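Local coordinates for uncharacterized protein (Parabacteroides merdae ATCC 43184, PDB 4OPW) that is of unknown function but is a putative adhesin, probably taking part in cell adhesion, built as an elongated, mostly parallel beta-solenoid, at residues Ile112-Asn115 with Leu119-Leu122; Ile30-Glu35 with Arg62-Gly67; Gly9-Lys14 with His75-Ile80. All blocks are in the same frame, centred on the assembly; numbering follows the deposited sequence. Where two conformers were deposited one is given.

Interaction 1 of 3, residues Ile112-Asn115 with Leu119-Leu122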
# COMPACT_ATOMS: atom_id res chain seq x y z
N ILE A 112 0.51 4.75 3.25
CA ILE A 112 -0.26 4.04 2.25
C ILE A 112 -1.43 3.32 2.90
O ILE A 112 -1.24 2.58 3.88
CB ILE A 112 0.62 3.05 1.45
CG1 ILE A 112 1.82 3.81 0.82
CG2 ILE A 112 -0.22 2.30 0.36
CD1 ILE A 112 2.73 3.01 0.01
N ASN A 113 -2.65 3.56 2.38
CA ASN A 113 -3.87 2.89 2.83
C ASN A 113 -4.42 2.10 1.66
O ASN A 113 -4.83 2.70 0.66
CB ASN A 113 -4.90 3.91 3.36
CG ASN A 113 -4.45 4.71 4.56
OD1 ASN A 113 -3.53 4.33 5.30
ND2 ASN A 113 -5.12 5.83 4.81
N ALA A 114 -4.38 0.76 1.75
CA ALA A 114 -4.80 -0.13 0.68
C ALA A 114 -6.04 -0.86 1.15
O ALA A 114 -6.01 -1.54 2.19
CB ALA A 114 -3.66 -1.10 0.32
N ASN A 115 -7.15 -0.64 0.44
CA ASN A 115 -8.43 -1.22 0.82
C ASN A 115 -9.04 -2.06 -0.28
O ASN A 115 -8.53 -2.09 -1.40
CB ASN A 115 -9.39 -0.09 1.18
CG ASN A 115 -8.85 0.89 2.20
OD1 ASN A 115 -8.75 2.11 1.95
ND2 ASN A 115 -8.45 0.38 3.35
N LEU A 119 -3.97 -4.03 -4.91
CA LEU A 119 -2.61 -4.56 -4.88
C LEU A 119 -1.68 -3.36 -4.96
O LEU A 119 -1.78 -2.58 -5.90
CB LEU A 119 -2.34 -5.57 -6.01
CG LEU A 119 -0.88 -6.07 -6.16
CD1 LEU A 119 -0.39 -6.84 -4.90
CD2 LEU A 119 -0.72 -6.95 -7.38
N VAL A 120 -0.82 -3.18 -3.96
CA VAL A 120 0.17 -2.10 -3.93
C VAL A 120 1.55 -2.74 -4.02
O VAL A 120 1.86 -3.61 -3.22
CB VAL A 120 0.05 -1.20 -2.66
CG1 VAL A 120 1.22 -0.20 -2.57
CG2 VAL A 120 -1.30 -0.47 -2.62
N GLN A 121 2.34 -2.36 -5.03
CA GLN A 121 3.69 -2.89 -5.21
C GLN A 121 4.69 -1.74 -5.25
O GLN A 121 4.65 -0.93 -6.18
CB GLN A 121 3.82 -3.76 -6.47
CG GLN A 121 2.88 -4.97 -6.53
CD GLN A 121 2.86 -5.54 -7.92
OE1 GLN A 121 2.03 -5.19 -8.75
NE2 GLN A 121 3.80 -6.40 -8.21
N LEU A 122 5.57 -1.66 -4.24
CA LEU A 122 6.64 -0.66 -4.20
C LEU A 122 7.87 -1.41 -4.63
O LEU A 122 8.42 -2.17 -3.85
CB LEU A 122 6.76 0.03 -2.83
CG LEU A 122 5.43 0.56 -2.21
CD1 LEU A 122 5.68 1.19 -0.86
CD2 LEU A 122 4.67 1.52 -3.17

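Interaction 2 of 3, residues Ile30-Glu35 with Arg62-Gly67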
# COMPACT_ATOMS: atom_id res chain seq x y z
N ILE A 30 -8.15 0.17 -11.68
CA ILE A 30 -7.23 1.02 -12.44
C ILE A 30 -5.82 0.51 -12.22
O ILE A 30 -5.46 0.21 -11.09
CB ILE A 30 -7.38 2.50 -11.96
CG1 ILE A 30 -8.80 3.06 -12.29
CG2 ILE A 30 -6.26 3.42 -12.50
CD1 ILE A 30 -9.18 4.28 -11.47
N ASP A 31 -5.03 0.42 -13.30
CA ASP A 31 -3.62 0.10 -13.22
C ASP A 31 -2.88 1.42 -13.11
O ASP A 31 -2.78 2.13 -14.10
CB ASP A 31 -3.19 -0.70 -14.47
CG ASP A 31 -3.97 -1.99 -14.53
OD1 ASP A 31 -3.79 -2.83 -13.62
OD2 ASP A 31 -4.90 -2.09 -15.38
N PHE A 32 -2.44 1.78 -11.90
CA PHE A 32 -1.80 3.08 -11.67
C PHE A 32 -0.29 2.92 -11.51
O PHE A 32 0.18 2.30 -10.56
CB PHE A 32 -2.42 3.77 -10.41
CG PHE A 32 -2.18 5.25 -10.30
CD1 PHE A 32 -0.89 5.75 -10.09
CD2 PHE A 32 -3.25 6.15 -10.28
CE1 PHE A 32 -0.67 7.13 -9.98
CE2 PHE A 32 -3.03 7.52 -10.16
CZ PHE A 32 -1.74 8.01 -10.00
N ASN A 33 0.47 3.46 -12.49
CA ASN A 33 1.93 3.38 -12.56
C ASN A 33 2.54 4.72 -12.21
O ASN A 33 2.27 5.72 -12.89
CB ASN A 33 2.36 2.91 -13.97
CG ASN A 33 1.84 1.51 -14.24
OD1 ASN A 33 2.03 0.60 -13.42
ND2 ASN A 33 1.06 1.32 -15.30
N TYR A 34 3.32 4.74 -11.14
CA TYR A 34 3.89 5.97 -10.62
C TYR A 34 5.40 5.95 -10.59
O TYR A 34 6.02 4.93 -10.28
CB TYR A 34 3.35 6.23 -9.17
CG TYR A 34 4.01 7.41 -8.49
CD1 TYR A 34 3.59 8.72 -8.75
CD2 TYR A 34 5.11 7.23 -7.65
CE1 TYR A 34 4.26 9.81 -8.21
CE2 TYR A 34 5.79 8.32 -7.11
CZ TYR A 34 5.36 9.61 -7.38
OH TYR A 34 6.06 10.65 -6.83
N GLU A 35 5.99 7.11 -10.85
CA GLU A 35 7.43 7.30 -10.72
C GLU A 35 7.70 8.63 -10.03
O GLU A 35 7.00 9.62 -10.29
CB GLU A 35 8.15 7.20 -12.07
CG GLU A 35 8.37 5.77 -12.54
CD GLU A 35 8.93 5.59 -13.94
OE1 GLU A 35 9.86 6.35 -14.31
OE2 GLU A 35 8.47 4.67 -14.65
N ARG A 62 -2.81 19.76 -3.65
CA ARG A 62 -1.77 18.81 -4.08
C ARG A 62 -2.20 17.32 -3.92
O ARG A 62 -1.35 16.43 -4.00
CB ARG A 62 -0.42 19.08 -3.38
CG ARG A 62 0.23 20.37 -3.90
CD ARG A 62 1.50 20.73 -3.14
NE ARG A 62 1.22 21.10 -1.75
CZ ARG A 62 2.14 21.19 -0.80
NH1 ARG A 62 3.41 20.94 -1.06
NH2 ARG A 62 1.78 21.52 0.44
N VAL A 63 -3.51 17.05 -3.77
CA VAL A 63 -4.04 15.67 -3.72
C VAL A 63 -4.62 15.36 -5.08
O VAL A 63 -5.56 16.02 -5.53
CB VAL A 63 -5.08 15.44 -2.60
CG1 VAL A 63 -5.58 13.99 -2.60
CG2 VAL A 63 -4.49 15.82 -1.23
N LEU A 64 -4.06 14.36 -5.75
CA LEU A 64 -4.54 13.93 -7.05
C LEU A 64 -5.59 12.83 -6.89
O LEU A 64 -5.33 11.81 -6.25
CB LEU A 64 -3.36 13.44 -7.93
CG LEU A 64 -3.75 12.63 -9.19
CD1 LEU A 64 -4.46 13.53 -10.26
CD2 LEU A 64 -2.53 11.98 -9.83
N THR A 65 -6.77 13.04 -7.49
CA THR A 65 -7.83 12.04 -7.59
C THR A 65 -7.99 11.67 -9.06
O THR A 65 -8.05 12.56 -9.91
CB THR A 65 -9.17 12.50 -6.97
OG1 THR A 65 -8.97 12.71 -5.57
CG2 THR A 65 -10.29 11.46 -7.14
N VAL A 66 -8.05 10.36 -9.36
CA VAL A 66 -8.31 9.89 -10.73
C VAL A 66 -9.50 8.93 -10.67
O VAL A 66 -9.59 8.10 -9.78
CB VAL A 66 -7.05 9.24 -11.41
CG1 VAL A 66 -7.37 8.70 -12.80
CG2 VAL A 66 -5.88 10.23 -11.51
N GLY A 67 -10.40 9.04 -11.65
CA GLY A 67 -11.54 8.14 -11.79
C GLY A 67 -12.40 8.60 -12.95
O GLY A 67 -11.87 9.13 -13.94

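Interaction 3 of 3, residues Gly9-Lys14 with His75-Ile80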
# COMPACT_ATOMS: atom_id res chain seq x y z
N GLY A 9 -14.51 -0.77 -26.56
CA GLY A 9 -13.51 -1.83 -26.70
C GLY A 9 -12.25 -1.47 -27.45
O GLY A 9 -11.38 -2.33 -27.61
N LYS A 10 -12.12 -0.21 -27.91
CA LYS A 10 -10.95 0.26 -28.64
C LYS A 10 -10.13 1.19 -27.75
O LYS A 10 -10.46 2.35 -27.57
CB LYS A 10 -11.34 0.96 -29.95
CG LYS A 10 -12.15 0.07 -30.87
CD LYS A 10 -12.60 0.80 -32.09
CE LYS A 10 -13.33 -0.11 -33.04
NZ LYS A 10 -13.60 0.57 -34.33
N LEU A 11 -9.06 0.64 -27.16
CA LEU A 11 -8.20 1.40 -26.26
C LEU A 11 -7.42 2.47 -27.01
O LEU A 11 -6.97 2.24 -28.14
CB LEU A 11 -7.22 0.49 -25.50
CG LEU A 11 -7.80 -0.58 -24.56
CD1 LEU A 11 -6.65 -1.41 -23.96
CD2 LEU A 11 -8.62 0.05 -23.41
N SER A 12 -7.27 3.64 -26.39
CA SER A 12 -6.46 4.73 -26.91
C SER A 12 -5.74 5.39 -25.75
O SER A 12 -6.25 5.38 -24.62
CB SER A 12 -7.28 5.75 -27.70
OG SER A 12 -8.05 6.61 -26.87
N THR A 13 -4.56 5.94 -26.02
CA THR A 13 -3.75 6.59 -25.00
C THR A 13 -3.65 8.09 -25.28
O THR A 13 -3.41 8.49 -26.42
CB THR A 13 -2.39 5.91 -24.92
OG1 THR A 13 -2.57 4.52 -24.67
CG2 THR A 13 -1.50 6.50 -23.85
N LYS A 14 -3.88 8.91 -24.23
CA LYS A 14 -3.73 10.36 -24.28
C LYS A 14 -2.77 10.79 -23.18
O LYS A 14 -2.90 10.35 -22.04
CB LYS A 14 -5.07 11.08 -24.15
CG LYS A 14 -6.00 10.89 -25.35
CD LYS A 14 -7.29 11.68 -25.17
CE LYS A 14 -8.32 11.39 -26.23
NZ LYS A 14 -7.94 11.96 -27.55
N HIS A 75 -19.16 -0.21 -17.99
CA HIS A 75 -18.06 -1.10 -18.31
C HIS A 75 -16.96 -0.37 -19.05
O HIS A 75 -17.24 0.46 -19.93
CB HIS A 75 -18.54 -2.30 -19.16
CG HIS A 75 -17.44 -3.24 -19.59
ND1 HIS A 75 -16.87 -3.15 -20.84
CD2 HIS A 75 -16.77 -4.17 -18.86
CE1 HIS A 75 -15.93 -4.09 -20.89
NE2 HIS A 75 -15.81 -4.72 -19.71
N PHE A 76 -15.71 -0.70 -18.71
CA PHE A 76 -14.55 -0.23 -19.45
C PHE A 76 -13.64 -1.43 -19.71
O PHE A 76 -13.67 -2.40 -18.94
CB PHE A 76 -13.81 0.93 -18.74
CG PHE A 76 -13.29 0.60 -17.37
CD1 PHE A 76 -12.02 0.04 -17.21
CD2 PHE A 76 -14.07 0.82 -16.23
CE1 PHE A 76 -11.54 -0.29 -15.93
CE2 PHE A 76 -13.59 0.49 -14.96
CZ PHE A 76 -12.33 -0.05 -14.82
N THR A 77 -12.86 -1.38 -20.79
CA THR A 77 -12.00 -2.51 -21.17
C THR A 77 -10.76 -2.59 -20.25
O THR A 77 -10.43 -3.65 -19.73
CB THR A 77 -11.62 -2.37 -22.65
OG1 THR A 77 -12.84 -2.39 -23.42
CG2 THR A 77 -10.67 -3.50 -23.15
N LYS A 78 -10.09 -1.45 -20.07
CA LYS A 78 -8.91 -1.32 -19.21
C LYS A 78 -8.76 0.15 -18.91
O LYS A 78 -9.25 0.98 -19.68
CB LYS A 78 -7.66 -1.90 -19.94
CG LYS A 78 -6.45 -2.13 -19.00
CD LYS A 78 -5.50 -3.16 -19.58
CE LYS A 78 -4.28 -3.37 -18.71
NZ LYS A 78 -4.60 -3.96 -17.38
N PHE A 79 -8.14 0.47 -17.77
CA PHE A 79 -7.94 1.86 -17.36
C PHE A 79 -6.53 1.94 -16.77
O PHE A 79 -6.29 1.43 -15.67
CB PHE A 79 -9.05 2.29 -16.38
CG PHE A 79 -9.21 3.75 -16.03
CD1 PHE A 79 -8.13 4.63 -16.11
CD2 PHE A 79 -10.41 4.23 -15.51
CE1 PHE A 79 -8.28 5.98 -15.75
CE2 PHE A 79 -10.56 5.57 -15.15
CZ PHE A 79 -9.49 6.43 -15.28
N ILE A 80 -5.59 2.49 -17.56
CA ILE A 80 -4.19 2.61 -17.14
C ILE A 80 -3.84 4.07 -16.93
O ILE A 80 -4.16 4.91 -17.77
CB ILE A 80 -3.20 1.96 -18.18
CG1 ILE A 80 -3.62 0.53 -18.59
CG2 ILE A 80 -1.73 1.99 -17.65
CD1 ILE A 80 -2.78 -0.04 -19.80

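Interaction 1 of 3, residues Ile112-Asn115 with Leu119-Leu122
Ile112 and Leu122 meet tip to tip at the tightest point of this contact, with Ile112 CD1 3.6 Å from Leu122 CD1 and 4.0 Å from Leu122 CD2, so that the isoleucine end methyl rests against both branches of the leucine. The extended outer bond of Ile112 (chi2 -179°) carries CD1 that far from its own strand, while its CG2 branch turns to the neighbouring side chain and lies 4.1 Å from Val120 CG1. Val120 divides its methyls between two partners. Its chi1 of 172° places CG1 beside the Ile112 branch and CG2 3.8 Å from Ala114 CB, where the short alanine brings a single methyl to the interface. All four residues are buried, and the contact is purely apolar.

The backbones themselves stay apart: the axes of 112-114 and 119-122 come no closer than 8.4 Å, their N-to-C directions 147° apart, roughly antiparallel, and even the closest pair of CA atoms, those of Ala114 and Val120, is separated by 7.1 Å. Along each strand successive side chains point to opposite sides: Asn113 and Leu119 turn away from the opposing strand and are partly exposed, forming the loose, solvent side. Asn115, beyond the end of its strand, directs ND2 to a hydrogen bond with Ser136 OG.

The pair thus spans the apolar interior of the solenoid. Strand 109-114 bonds through its backbone to strands 90-94 and 130-136, whereas strand 119-122 runs parallel to strands 98-101 and 139-147; Met141 of the latter touches both Ile112 and Val120, and Phe99 covers Val120 from the preceding strand.

Interaction 2 of 3, residues Ile30-Glu35 with Arg62-Gly67
Phe32 of strand 31-36 faces Leu64 and Val66 of strand 63-66 across the core of the solenoid near its N-terminal end. The phenylalanine ring offers its outer edge: CZ lies 4.1 Å from Leu64 CD2, and CE2 lies 4.2 Å from Val66 CG2. Both methyls sit near the ring plane at the edge, and neither stacks over a face. With CG anti to the backbone N (chi1 -162°), the ring extends across the gap and reaches the two aliphatic side chains, which it crosses obliquely. Val66 meets it with the methyl lying beside its own backbone N.

The two segments belong to different, facing walls of the beta-solenoid. Strand 31-36 runs parallel to strands 80-85 and 98-101 in one wall; strand 63-66 lies in another, parallel to strand 23-27 and antiparallel to strand 55-60. Phe26 and Ile24 of strand 23-27 also meet the Phe32 ring, the two phenylalanine planes being inclined at about 40°.

At the Gly67 end, where the chain turns a corner, Ile30 CD1 lies 4.2 Å from Val66 O, a methyl against a backbone carbonyl. The backbones come closest here, with the CA atoms of Ile30 and Gly67 8.3 Å apart. A bound 1,2-ethanediol, probably from the crystallisation liquor, lies about 4 Å from the Ile30 side chain.

Interaction 3 of 3, residues Gly9-Lys14 with His75-Ile80
Gly9 and Thr77 bring the two backbones closest, with their CA atoms 5.8 Å apart. Gly9 has a positive phi (80°) and leads into strand 11-17, whereas 75-80 is mostly an irregular loop, and the two segments share no hydrogen bonds. Thr77 OG1 lies 3.4 Å from Gly9 CA, a van der Waals approach; its polar partner is Asp48 OD2, which also accepts a hydrogen bond from Gly9 N. One carboxylate oxygen therefore ties both sides together.

Leu11 supplies the apolar part. Its CD2 methyl packs against the backbone and CB atoms of Thr77 and Lys78, 3.9 Å from both Thr77 CB and Lys78 O, while CD1 lies 4.2 Å from Lys78 CB. Only the root of the lysine takes part: CG is anti to the backbone N (chi1 -166°), and the chain leads away to a salt bridge between NZ and Asp31 OD2. Lys78 N is buried here without a partner in the model.

This is a surface contact, its touching residues exposed. It joins the start of strand 11-17 to the loop leading into 80-85, at the N-terminal end of the parallel beta-solenoid, where strand 42-46 pairs antiparallel with both strands.

How the interactions relate
The contacts follow one another along the solenoid, from interaction 3 at the N-terminal end through interaction 2 to interaction 1 near the middle. Interactions 2 and 3, with centres 16 Å apart, touch directly: Asp31 OD2 and Lys78 NZ form a 2.7 Å salt bridge, and Asp31 N probably bonds to Phe79 O at 2.9 Å. The centres of interactions 1 and 2 are 12 Å apart without contact; strand 98-101 lies between their strands 31-36 and 119-122, and its Asn98 bonds Asp31 and touches Leu119. Interactions 1 and 2 both join facing walls, while interaction 3 lies at the surface. The ethanediol, probably from the crystallisation liquor, lies beside Ile30 of interaction 2.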